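Local coordinates for protein quinoline 2-oxidoreductase medium subunit (Pseudomonas putida, PDB 1T3Q) that is the FAD-carrying medium subunit of the molybdenum hydroxylase quinoline 2-oxidoreductase and probably passes electrons through its flavin, at residues Y8-S13 / D52-S57; A66-V71 / R168-I173; A191-A196 / S266-I271; G203-A208 / G232-E237. All blocks are in the same frame, centred on the assembly; numbering follows the deposited sequence.

Overall arrangement
From the N terminus, contact 1 (8-13 with 52-57) comes first. It closes a loop of 38 residues at the small parallel sheet of the FAD-binding part. Contact 2 (66-71 with 168-173) opens after contact 1 has closed. It spans 96 residues and pairs two strands of the five-stranded antiparallel sheet. Contact 3 (191-196 with 266-271) lies in the C-terminal part and packs strand 193-202 against helix 261-284. Contact 4 (203-208 with 232-237) falls within the span of contact 3 and ties strand 205-214 to the loop after helix 224-230. No contacts cross. The centres of contacts 1 and 4 are about 49 Å apart.

Contact 1: Y8-S13 / D52-S57; sequences YRAPAS and DLRNVS
CG lies anti to the backbone N in both Tyr8 (chi1 174°) and Asp52 (chi1 -155°), which brings the phenol to the carboxylate. The site lies at the end of the small parallel sheet in the FAD-binding part, where strands 7-9 and 49-52 run out into loops. Tyr8 OH donates to Asp52 OD2 at 2.6 Å. The carboxylate oxygen lies in the plane of the ring, at its edge, and is approached on its anti side, somewhat out of the carboxylate plane. The two planes are 79° apart. Asp52 OD2 also accepts from Gln74 of the small subunit, so this carboxylate links the sheet to the neighbouring chain. Its other oxygen, OD1, takes the backbone N of Arg54 in an Asx turn, which limits rotation of the group. The sheet pairing continues through Asp52 N, which donates to Arg9 O at 2.8 Å. Beyond it, a type I turn from Leu53 to Val56 carries Asn55 to the other loop. Leu53 touches the FAD. A water joins Pro11 O, Asp52 O and Asn55 N, bridging the two segments. A second water connects Tyr8 OH with Arg54 NH1; Arg54 NH2 reaches Glu76 O of the small subunit. Asn55 ND2 donates to Ala10 O at 2.7 Å, with that oxygen in the amide plane but the nitrogen above the carbonyl plane.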
loop_
_atom_site.group_PDB
_atom_site.type_symbol
_atom_site.label_atom_id
_atom_site.label_comp_id
_atom_site.label_asym_id
_atom_site.label_seq_id
_atom_site.Cartn_x
_atom_site.Cartn_y
_atom_site.Cartn_z
ATOM N N TYR C 8 -6.268 3.453 36.984
ATOM C CA TYR C 8 -6.423 4.896 37.140
ATOM C C TYR C 8 -7.732 5.293 37.804
ATOM O O TYR C 8 -8.782 4.718 37.521
ATOM C CB TYR C 8 -6.338 5.555 35.763
ATOM C CG TYR C 8 -6.624 7.041 35.733
ATOM C CD1 TYR C 8 -5.610 7.977 35.955
ATOM C CD2 TYR C 8 -7.903 7.514 35.433
ATOM C CE1 TYR C 8 -5.863 9.351 35.867
ATOM C CE2 TYR C 8 -8.166 8.879 35.346
ATOM C CZ TYR C 8 -7.143 9.792 35.562
ATOM O OH TYR C 8 -7.407 11.138 35.458
ATOM N N ARG C 9 -7.652 6.284 38.685
ATOM C CA ARG C 9 -8.816 6.809 39.388
ATOM C C ARG C 9 -8.656 8.314 39.546
ATOM O O ARG C 9 -7.550 8.808 39.767
ATOM C CB ARG C 9 -8.961 6.163 40.774
ATOM C CG ARG C 9 -9.387 4.713 40.733
ATOM C CD ARG C 9 -9.667 4.157 42.126
ATOM N NE ARG C 9 -10.787 4.819 42.795
ATOM C CZ ARG C 9 -11.393 4.331 43.875
ATOM N NH1 ARG C 9 -10.984 3.181 44.396
ATOM N NH2 ARG C 9 -12.404 4.984 44.434
ATOM N N ALA C 10 -9.762 9.038 39.419
ATOM C CA ALA C 10 -9.759 10.488 39.563
ATOM C C ALA C 10 -10.937 10.867 40.461
ATOM O O ALA C 10 -11.944 11.397 39.997
ATOM C CB ALA C 10 -9.897 11.154 38.199
ATOM N N PRO C 11 -10.820 10.586 41.767
ATOM C CA PRO C 11 -11.880 10.893 42.736
ATOM C C PRO C 11 -12.282 12.362 42.822
ATOM O O PRO C 11 -11.467 13.266 42.626
ATOM C CB PRO C 11 -11.325 10.340 44.049
ATOM C CG PRO C 11 -9.854 10.317 43.842
ATOM C CD PRO C 11 -9.689 9.907 42.416
ATOM N N ALA C 12 -13.556 12.584 43.126
ATOM C CA ALA C 12 -14.107 13.929 43.218
ATOM C C ALA C 12 -13.866 14.600 44.562
ATOM O O ALA C 12 -14.239 15.759 44.748
ATOM C CB ALA C 12 -15.599 13.891 42.919
ATOM N N SER C 13 -13.252 13.883 45.502
ATOM C CA SER C 13 -12.990 14.462 46.812
ATOM C C SER C 13 -11.647 14.036 47.383
ATOM O O SER C 13 -11.128 12.967 47.057
ATOM C CB SER C 13 -14.099 14.085 47.803
ATOM O OG SER C 13 -13.935 12.761 48.282
ATOM N N ASP C 52 -5.384 10.516 40.235
ATOM C CA ASP C 52 -5.396 11.886 39.735
ATOM C C ASP C 52 -6.119 12.815 40.708
ATOM O O ASP C 52 -7.120 12.430 41.317
ATOM C CB ASP C 52 -6.108 11.921 38.372
ATOM C CG ASP C 52 -5.667 13.090 37.500
ATOM O OD1 ASP C 52 -5.307 14.151 38.049
ATOM O OD2 ASP C 52 -5.696 12.947 36.259
ATOM N N LEU C 53 -5.613 14.036 40.848
ATOM C CA LEU C 53 -6.220 15.023 41.735
ATOM C C LEU C 53 -7.026 16.048 40.937
ATOM O O LEU C 53 -7.504 17.034 41.497
ATOM C CB LEU C 53 -5.135 15.751 42.540
ATOM C CG LEU C 53 -4.194 14.885 43.383
ATOM C CD1 LEU C 53 -3.170 15.772 44.068
ATOM C CD2 LEU C 53 -4.990 14.096 44.416
ATOM N N ARG C 54 -7.200 15.803 39.639
ATOM C CA ARG C 54 -7.921 16.738 38.775
ATOM C C ARG C 54 -9.332 17.112 39.224
ATOM O O ARG C 54 -9.791 18.218 38.948
ATOM C CB ARG C 54 -7.987 16.210 37.332
ATOM C CG ARG C 54 -8.771 14.922 37.147
ATOM C CD ARG C 54 -8.982 14.592 35.665
ATOM N NE ARG C 54 -9.726 15.648 34.972
ATOM C CZ ARG C 54 -10.128 15.583 33.703
ATOM N NH1 ARG C 54 -9.864 14.511 32.968
ATOM N NH2 ARG C 54 -10.787 16.599 33.166
ATOM N N ASN C 55 -10.021 16.206 39.911
ATOM C CA ASN C 55 -11.389 16.491 40.337
ATOM C C ASN C 55 -11.574 16.984 41.768
ATOM O O ASN C 55 -12.696 17.026 42.269
ATOM C CB ASN C 55 -12.276 15.266 40.106
ATOM C CG ASN C 55 -12.331 14.865 38.651
ATOM O OD1 ASN C 55 -12.468 15.713 37.773
ATOM N ND2 ASN C 55 -12.234 13.568 38.387
ATOM N N VAL C 56 -10.482 17.356 42.423
ATOM C CA VAL C 56 -10.555 17.860 43.792
ATOM C C VAL C 56 -10.437 19.380 43.676
ATOM O O VAL C 56 -9.360 19.946 43.832
ATOM C CB VAL C 56 -9.404 17.292 44.648
ATOM C CG1 VAL C 56 -9.625 17.632 46.116
ATOM C CG2 VAL C 56 -9.320 15.781 44.457
ATOM N N SER C 57 -11.569 20.022 43.398
ATOM C CA SER C 57 -11.634 21.467 43.186
ATOM C C SER C 57 -10.904 22.360 44.180
ATOM O O SER C 57 -10.241 23.322 43.776
ATOM C CB SER C 57 -13.096 21.917 43.082
ATOM O OG SER C 57 -13.793 21.682 44.291
HETATM O O HOH W 1 -9.500 11.957 33.924
HETATM O O HOH W 2 -9.457 13.780 40.936
HETATM O O HOH W 3 -13.800 18.522 44.917
#

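Contact 2: A66-V71 / R168-I173; sequences AGILSV and RVEIPI
Ser70 and Glu170 face each other as a non-hydrogen-bonded pair in the five-stranded antiparallel sheet, with their side chains on the same face as Ile68. Ser70 OG points at the aliphatic part of Arg168, 3.3 Å from its CD. Arg168 has CG between its backbone N and carbonyl carbon (chi1 62°), and from there the chain runs extended to NE. The guanidinium thus comes beside the Glu170 carboxylate. Arg168 NE donates to Glu170 OE1 at 2.9 Å in a nearly straight hydrogen bond (175°) that is part of a salt bridge. The oxygen lies in the guanidinium plane and is met on its anti side. The cation also rests on the ring of Tyr136 in a cation-pi contact.

Leu69, Val71, Val169 and Ile171 point to the other face. There they pack on helices 84-89, 111-117 and 123-130. Leu69 CB and Ile171 CB are 4.5 Å apart. Ile173 lays CG1 against Gly67 O at 3.2 Å, next to the bond from its own N to the same oxygen.

Leu69 and Ile171 exchange two backbone bonds, as do Val71 and Val169; Val71 N to Val169 O is 2.8 Å. The chemistry is two-sided. The apolar face is buried under helices, while the other carries an ion pair that probably keeps the Arg168 charge balanced and its guanidinium steady.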
loop_
_atom_site.group_PDB
_atom_site.type_symbol
_atom_site.label_atom_id
_atom_site.label_comp_id
_atom_site.label_asym_id
_atom_site.label_seq_id
_atom_site.Cartn_x
_atom_site.Cartn_y
_atom_site.Cartn_z
ATOM N N ALA C 66 -5.188 37.966 55.572
ATOM C CA ALA C 66 -4.319 38.405 56.656
ATOM C C ALA C 66 -2.835 38.228 56.358
ATOM O O ALA C 66 -2.162 37.439 57.018
ATOM C CB ALA C 66 -4.676 37.649 57.935
ATOM N N GLY C 67 -2.328 38.956 55.370
ATOM C CA GLY C 67 -0.917 38.871 55.037
ATOM C C GLY C 67 -0.365 37.561 54.491
ATOM O O GLY C 67 0.857 37.378 54.429
ATOM N N ILE C 68 -1.235 36.644 54.084
ATOM C CA ILE C 68 -0.735 35.382 53.539
ATOM C C ILE C 68 -1.465 34.888 52.290
ATOM O O ILE C 68 -2.694 34.891 52.218
ATOM C CB ILE C 68 -0.727 34.275 54.620
ATOM C CG1 ILE C 68 -1.344 32.983 54.092
ATOM C CG2 ILE C 68 -1.444 34.752 55.855
ATOM C CD1 ILE C 68 -1.316 31.868 55.113
ATOM N N LEU C 69 -0.677 34.464 51.307
ATOM C CA LEU C 69 -1.189 33.973 50.037
ATOM C C LEU C 69 -1.337 32.461 50.120
ATOM O O LEU C 69 -0.384 31.765 50.467
ATOM C CB LEU C 69 -0.203 34.337 48.926
ATOM C CG LEU C 69 -0.629 34.351 47.459
ATOM C CD1 LEU C 69 0.549 33.844 46.646
ATOM C CD2 LEU C 69 -1.858 33.493 47.211
ATOM N N SER C 70 -2.535 31.964 49.828
ATOM C CA SER C 70 -2.796 30.532 49.856
ATOM C C SER C 70 -2.893 30.012 48.418
ATOM O O SER C 70 -3.739 30.460 47.640
ATOM C CB SER C 70 -4.098 30.240 50.611
ATOM O OG SER C 70 -4.354 28.844 50.662
ATOM N N VAL C 71 -2.012 29.079 48.067
ATOM C CA VAL C 71 -2.004 28.496 46.724
ATOM C C VAL C 71 -2.235 26.991 46.814
ATOM O O VAL C 71 -1.485 26.284 47.483
ATOM C CB VAL C 71 -0.656 28.751 46.010
ATOM C CG1 VAL C 71 -0.695 28.175 44.594
ATOM C CG2 VAL C 71 -0.364 30.239 45.969
ATOM N N ARG C 168 -2.174 22.461 50.113
ATOM C CA ARG C 168 -1.931 23.839 49.722
ATOM C C ARG C 168 -0.665 24.355 50.367
ATOM O O ARG C 168 -0.111 23.735 51.272
ATOM C CB ARG C 168 -3.108 24.733 50.130
ATOM C CG ARG C 168 -3.345 24.794 51.631
ATOM C CD ARG C 168 -4.345 25.882 52.007
ATOM N NE ARG C 168 -4.489 25.978 53.458
ATOM C CZ ARG C 168 -5.101 25.067 54.206
ATOM N NH1 ARG C 168 -5.177 25.230 55.518
ATOM N NH2 ARG C 168 -5.655 24.002 53.643
ATOM N N VAL C 169 -0.208 25.494 49.870
ATOM C CA VAL C 169 0.980 26.133 50.382
ATOM C C VAL C 169 0.566 27.540 50.762
ATOM O O VAL C 169 -0.127 28.218 50.004
ATOM C CB VAL C 169 2.085 26.219 49.315
ATOM C CG1 VAL C 169 3.296 26.934 49.889
ATOM C CG2 VAL C 169 2.457 24.825 48.839
ATOM N N GLU C 170 0.969 27.966 51.950
ATOM C CA GLU C 170 0.641 29.304 52.399
ATOM C C GLU C 170 1.934 30.096 52.465
ATOM O O GLU C 170 2.860 29.741 53.191
ATOM C CB GLU C 170 -0.073 29.249 53.755
ATOM C CG GLU C 170 -1.486 28.664 53.641
ATOM C CD GLU C 170 -2.308 28.764 54.919
ATOM O OE1 GLU C 170 -3.455 28.271 54.914
ATOM O OE2 GLU C 170 -1.818 29.327 55.921
ATOM N N ILE C 171 1.997 31.156 51.668
ATOM C CA ILE C 171 3.178 32.003 51.597
ATOM C C ILE C 171 2.944 33.346 52.266
ATOM O O ILE C 171 2.044 34.090 51.877
ATOM C CB ILE C 171 3.577 32.283 50.134
ATOM C CG1 ILE C 171 3.655 30.974 49.351
ATOM C CG2 ILE C 171 4.918 33.005 50.090
ATOM C CD1 ILE C 171 3.924 31.169 47.874
ATOM N N PRO C 172 3.749 33.673 53.287
ATOM C CA PRO C 172 3.586 34.957 53.972
ATOM C C PRO C 172 3.953 36.069 52.998
ATOM O O PRO C 172 4.987 35.993 52.335
ATOM C CB PRO C 172 4.590 34.869 55.120
ATOM C CG PRO C 172 4.708 33.400 55.370
ATOM C CD PRO C 172 4.749 32.839 53.973
ATOM N N ILE C 173 3.109 37.088 52.890
ATOM C CA ILE C 173 3.412 38.194 51.994
ATOM C C ILE C 173 4.724 38.801 52.492
ATOM O O ILE C 173 4.795 39.341 53.597
ATOM C CB ILE C 173 2.284 39.246 52.009
ATOM C CG1 ILE C 173 1.000 38.615 51.457
ATOM C CG2 ILE C 173 2.686 40.457 51.177
ATOM C CD1 ILE C 173 -0.201 39.535 51.461
#

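Contact 3: A191-A196 / S266-I271; sequences ALVMAA and SLAKAI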
loop_
_atom_site.group_PDB
_atom_site.type_symbol
_atom_site.label_atom_id
_atom_site.label_comp_id
_atom_site.label_asym_id
_atom_site.label_seq_id
_atom_site.Cartn_x
_atom_site.Cartn_y
_atom_site.Cartn_z
ATOM N N ALA C 191 18.794 24.684 36.192
ATOM C CA ALA C 191 19.886 25.534 36.640
ATOM C C ALA C 191 21.026 24.803 37.328
ATOM O O ALA C 191 20.810 23.846 38.065
ATOM C CB ALA C 191 19.342 26.613 37.569
ATOM N N LEU C 192 22.247 25.258 37.077
ATOM C CA LEU C 192 23.405 24.673 37.730
ATOM C C LEU C 192 23.412 25.289 39.126
ATOM O O LEU C 192 23.789 24.644 40.102
ATOM C CB LEU C 192 24.695 25.034 36.992
ATOM C CG LEU C 192 24.925 24.371 35.629
ATOM C CD1 LEU C 192 26.278 24.793 35.082
ATOM C CD2 LEU C 192 24.865 22.857 35.778
ATOM N N VAL C 193 22.975 26.548 39.200
ATOM C CA VAL C 193 22.905 27.285 40.459
ATOM C C VAL C 193 21.849 28.386 40.382
ATOM O O VAL C 193 21.672 29.022 39.341
ATOM C CB VAL C 193 24.260 27.958 40.813
ATOM C CG1 VAL C 193 25.352 26.909 40.966
ATOM C CG2 VAL C 193 24.645 28.968 39.730
ATOM N N MET C 194 21.133 28.595 41.482
ATOM C CA MET C 194 20.135 29.652 41.538
ATOM C C MET C 194 20.328 30.399 42.848
ATOM O O MET C 194 20.896 29.860 43.797
ATOM C CB MET C 194 18.713 29.093 41.435
ATOM C CG MET C 194 18.318 28.075 42.494
ATOM S SD MET C 194 16.591 27.584 42.274
ATOM C CE MET C 194 16.724 26.416 40.950
ATOM N N ALA C 195 19.888 31.651 42.889
ATOM C CA ALA C 195 20.033 32.455 44.091
ATOM C C ALA C 195 18.917 33.481 44.200
ATOM O O ALA C 195 18.381 33.955 43.195
ATOM C CB ALA C 195 21.391 33.155 44.097
ATOM N N ALA C 196 18.567 33.809 45.435
ATOM C CA ALA C 196 17.524 34.780 45.705
ATOM C C ALA C 196 18.064 35.735 46.750
ATOM O O ALA C 196 18.839 35.344 47.626
ATOM C CB ALA C 196 16.269 34.081 46.220
ATOM N N SER C 266 32.105 28.864 41.459
ATOM C CA SER C 266 32.407 30.114 40.779
ATOM C C SER C 266 31.117 30.741 40.266
ATOM O O SER C 266 30.900 31.942 40.410
ATOM C CB SER C 266 33.369 29.866 39.614
ATOM O OG SER C 266 33.608 31.066 38.904
ATOM N N LEU C 267 30.258 29.919 39.674
ATOM C CA LEU C 267 28.986 30.392 39.149
ATOM C C LEU C 267 28.051 30.841 40.274
ATOM O O LEU C 267 27.364 31.856 40.156
ATOM C CB LEU C 267 28.312 29.292 38.318
ATOM C CG LEU C 267 29.018 28.847 37.028
ATOM C CD1 LEU C 267 28.250 27.699 36.394
ATOM C CD2 LEU C 267 29.122 30.016 36.054
ATOM N N ALA C 268 28.028 30.085 41.367
ATOM C CA ALA C 268 27.173 30.420 42.498
ATOM C C ALA C 268 27.552 31.794 43.043
ATOM O O ALA C 268 26.693 32.587 43.412
ATOM C CB ALA C 268 27.310 29.363 43.591
ATOM N N LYS C 269 28.850 32.070 43.077
ATOM C CA LYS C 269 29.353 33.342 43.576
ATOM C C LYS C 269 28.982 34.480 42.620
ATOM O O LYS C 269 28.555 35.555 43.051
ATOM C CB LYS C 269 30.873 33.245 43.753
ATOM C CG LYS C 269 31.522 34.389 44.520
ATOM C CD LYS C 269 31.817 35.574 43.619
ATOM C CE LYS C 269 32.619 36.640 44.352
ATOM N NZ LYS C 269 32.972 37.771 43.450
ATOM N N ALA C 270 29.128 34.234 41.321
ATOM C CA ALA C 270 28.812 35.243 40.310
ATOM C C ALA C 270 27.325 35.574 40.292
ATOM O O ALA C 270 26.940 36.736 40.201
ATOM C CB ALA C 270 29.251 34.757 38.928
ATOM N N ILE C 271 26.492 34.545 40.380
ATOM C CA ILE C 271 25.048 34.732 40.367
ATOM C C ILE C 271 24.550 35.421 41.640
ATOM O O ILE C 271 23.671 36.286 41.591
ATOM C CB ILE C 271 24.331 33.380 40.206
ATOM C CG1 ILE C 271 24.768 32.724 38.891
ATOM C CG2 ILE C 271 22.822 33.573 40.243
ATOM C CD1 ILE C 271 24.488 33.564 37.655
#
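Val193 sets its two methyl groups against different parts of helix 261-284. Chi1 of -61° puts CG1 anti to the carbonyl carbon and leaves CG2 between the backbone N and that carbon, pointing into the helix surface. CG2 lies 3.9 Å from Leu267 CB and is equally close to Ile271 CG1. CG1 takes the other side and meets Ala268 CB at 4.1 Å. The branched side chain therefore sits among Leu267, Ala268 and Ile271. Leu267 and Ala268 are neighbours on one turn, and Ile271 lies a turn further on.

In Ile271, CG1 stands anti to the carbonyl carbon and CG2 anti to the backbone N. Its CG1 branch turns to Val193. Its CG2 branch instead reaches along the strand to Ala195 CB, 4.1 Å away. One residue thus covers two strand positions that point the same way.

Leu192 and Leu267 share a conformation, with CG anti to the carbonyl carbon and the chain extended beyond it to one methyl. Their chains cross at an angle and touch by their CD1 atoms, 3.7 Å apart. All six touching residues are buried, and the contact between the segments is apolar.

The strand axis and the helix axis come within 8.0 Å and run at 28° to each other, in nearly the same direction. Met194, between Val193 and Ala195, turns away from helix 261-284, and its side chain touches Phe126 of helix 123-130. The strand is therefore held between helix 261-284 and helix 123-130. Strand 177-183 pairs alongside through Tyr183, and the Leu267 side chain also touches Tyr183. Helix 237-248 packs on Ala268 through Thr248.

Contact 4: G203-A208 / G232-E237; sequences GGRCVA and GKVIDE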
loop_
_atom_site.group_PDB
_atom_site.type_symbol
_atom_site.label_atom_id
_atom_site.label_comp_id
_atom_site.label_asym_id
_atom_site.label_seq_id
_atom_site.Cartn_x
_atom_site.Cartn_y
_atom_site.Cartn_z
ATOM N N GLY C 203 16.924 53.985 53.335
ATOM C CA GLY C 203 17.831 54.963 52.773
ATOM C C GLY C 203 18.585 54.161 51.734
ATOM O O GLY C 203 17.981 53.363 51.018
ATOM N N GLY C 204 19.894 54.347 51.643
ATOM C CA GLY C 204 20.662 53.578 50.682
ATOM C C GLY C 204 21.440 52.536 51.455
ATOM O O GLY C 204 22.467 52.041 50.998
ATOM N N ARG C 205 20.933 52.198 52.635
ATOM C CA ARG C 205 21.595 51.237 53.502
ATOM C C ARG C 205 20.727 50.011 53.796
ATOM O O ARG C 205 19.526 50.126 54.037
ATOM C CB ARG C 205 21.985 51.945 54.805
ATOM C CG ARG C 205 22.978 51.211 55.677
ATOM C CD ARG C 205 23.375 52.096 56.846
ATOM N NE ARG C 205 24.019 53.330 56.400
ATOM C CZ ARG C 205 25.289 53.416 56.023
ATOM N NH1 ARG C 205 25.787 54.577 55.628
ATOM N NH2 ARG C 205 26.069 52.345 56.055
ATOM N N CYS C 206 21.349 48.837 53.775
ATOM C CA CYS C 206 20.642 47.591 54.049
ATOM C C CYS C 206 20.403 47.435 55.545
ATOM O O CYS C 206 21.321 47.598 56.345
ATOM C CB CYS C 206 21.452 46.395 53.529
ATOM S SG CYS C 206 20.706 44.776 53.879
ATOM N N VAL C 207 19.167 47.124 55.919
ATOM C CA VAL C 207 18.823 46.941 57.324
ATOM C C VAL C 207 18.492 45.478 57.607
ATOM O O VAL C 207 18.607 45.013 58.736
ATOM C CB VAL C 207 17.616 47.825 57.725
ATOM C CG1 VAL C 207 17.936 49.289 57.454
ATOM C CG2 VAL C 207 16.376 47.408 56.955
ATOM N N ALA C 208 18.085 44.758 56.567
ATOM C CA ALA C 208 17.750 43.346 56.697
ATOM C C ALA C 208 18.035 42.648 55.375
ATOM O O ALA C 208 17.764 43.197 54.307
ATOM C CB ALA C 208 16.279 43.185 57.066
ATOM N N GLY C 232 23.431 46.799 57.655
ATOM C CA GLY C 232 24.048 48.090 57.901
ATOM C C GLY C 232 24.990 48.578 56.815
ATOM O O GLY C 232 25.616 49.629 56.953
ATOM N N LYS C 233 25.098 47.837 55.722
ATOM C CA LYS C 233 26.006 48.258 54.668
ATOM C C LYS C 233 25.357 48.848 53.427
ATOM O O LYS C 233 24.221 48.519 53.078
ATOM C CB LYS C 233 26.923 47.091 54.280
ATOM C CG LYS C 233 27.833 46.674 55.424
ATOM C CD LYS C 233 28.933 45.736 54.991
ATOM C CE LYS C 233 29.836 45.417 56.164
ATOM N NZ LYS C 233 29.058 44.810 57.280
ATOM N N VAL C 234 26.077 49.768 52.794
ATOM C CA VAL C 234 25.625 50.378 51.557
ATOM C C VAL C 234 26.046 49.319 50.555
ATOM O O VAL C 234 27.234 49.017 50.431
ATOM C CB VAL C 234 26.379 51.686 51.248
ATOM C CG1 VAL C 234 26.025 52.169 49.848
ATOM C CG2 VAL C 234 26.024 52.745 52.279
ATOM N N ILE C 235 25.077 48.743 49.857
ATOM C CA ILE C 235 25.370 47.686 48.907
ATOM C C ILE C 235 25.894 48.158 47.555
ATOM O O ILE C 235 25.164 48.738 46.752
ATOM C CB ILE C 235 24.128 46.796 48.700
ATOM C CG1 ILE C 235 23.741 46.159 50.037
ATOM C CG2 ILE C 235 24.416 45.717 47.659
ATOM C CD1 ILE C 235 22.469 45.342 49.999
ATOM N N ASP C 236 27.178 47.910 47.325
ATOM C CA ASP C 236 27.809 48.260 46.065
ATOM C C ASP C 236 28.516 47.012 45.549
ATOM O O ASP C 236 28.442 45.950 46.174
ATOM C CB ASP C 236 28.796 49.424 46.240
ATOM C CG ASP C 236 29.944 49.100 47.178
ATOM O OD1 ASP C 236 30.737 50.022 47.464
ATOM O OD2 ASP C 236 30.068 47.940 47.627
ATOM N N GLU C 237 29.196 47.135 44.415
ATOM C CA GLU C 237 29.883 45.994 43.821
ATOM C C GLU C 237 30.779 45.210 44.772
ATOM O O GLU C 237 30.654 43.989 44.878
ATOM C CB GLU C 237 30.696 46.445 42.603
#
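Arg205 and Cys206 supply the polar groups that bind this strand end to the loop 232-237. Cys206 uses both backbone groups. Its N donates to Lys233 O at 3.0 Å, and the bond is nearly straight (173°). Its O accepts from Gly232 N at 2.6 Å. These two bonds satisfy the backbone polar atoms of a buried residue.

Gly232 O is satisfied by a side chain. Arg205 NH2 donates to it at 2.9 Å, and the oxygen lies in the guanidinium plane. On the carbonyl side the donor is tilted from the plane. Arg205 CG and CD run beside Gly232 O, and the bend at chi3 (-61°) turns the chain beyond CD so that NH2 reaches the same oxygen. Val234 CG2 covers one face of the guanidinium, offset toward the rim and 3.8 Å from Arg205 NH2.

Lys233 points its side chain elsewhere, and NZ is taken by Phe229 O, with a cation-pi contact to the Phe229 ring. Asp236 N-caps helix 237-248, and its OD2 also bonds the hydroxyls of Ser238 and Thr239.

The apolar side of the contact is small. Cys206 CB meets Ile235 CD1 at 3.8 Å, and Ile235 also rests on Leu199, Ile276 and Ala280. Lying away from the FAD, the arrangement is a surface join in the CO dehydrogenase flavoprotein C-terminal domain. It links the antiparallel sheet to the helix-connecting loop. At the end of 203-208, Val207 and Ala208 both face Ser200 in a classic beta bulge.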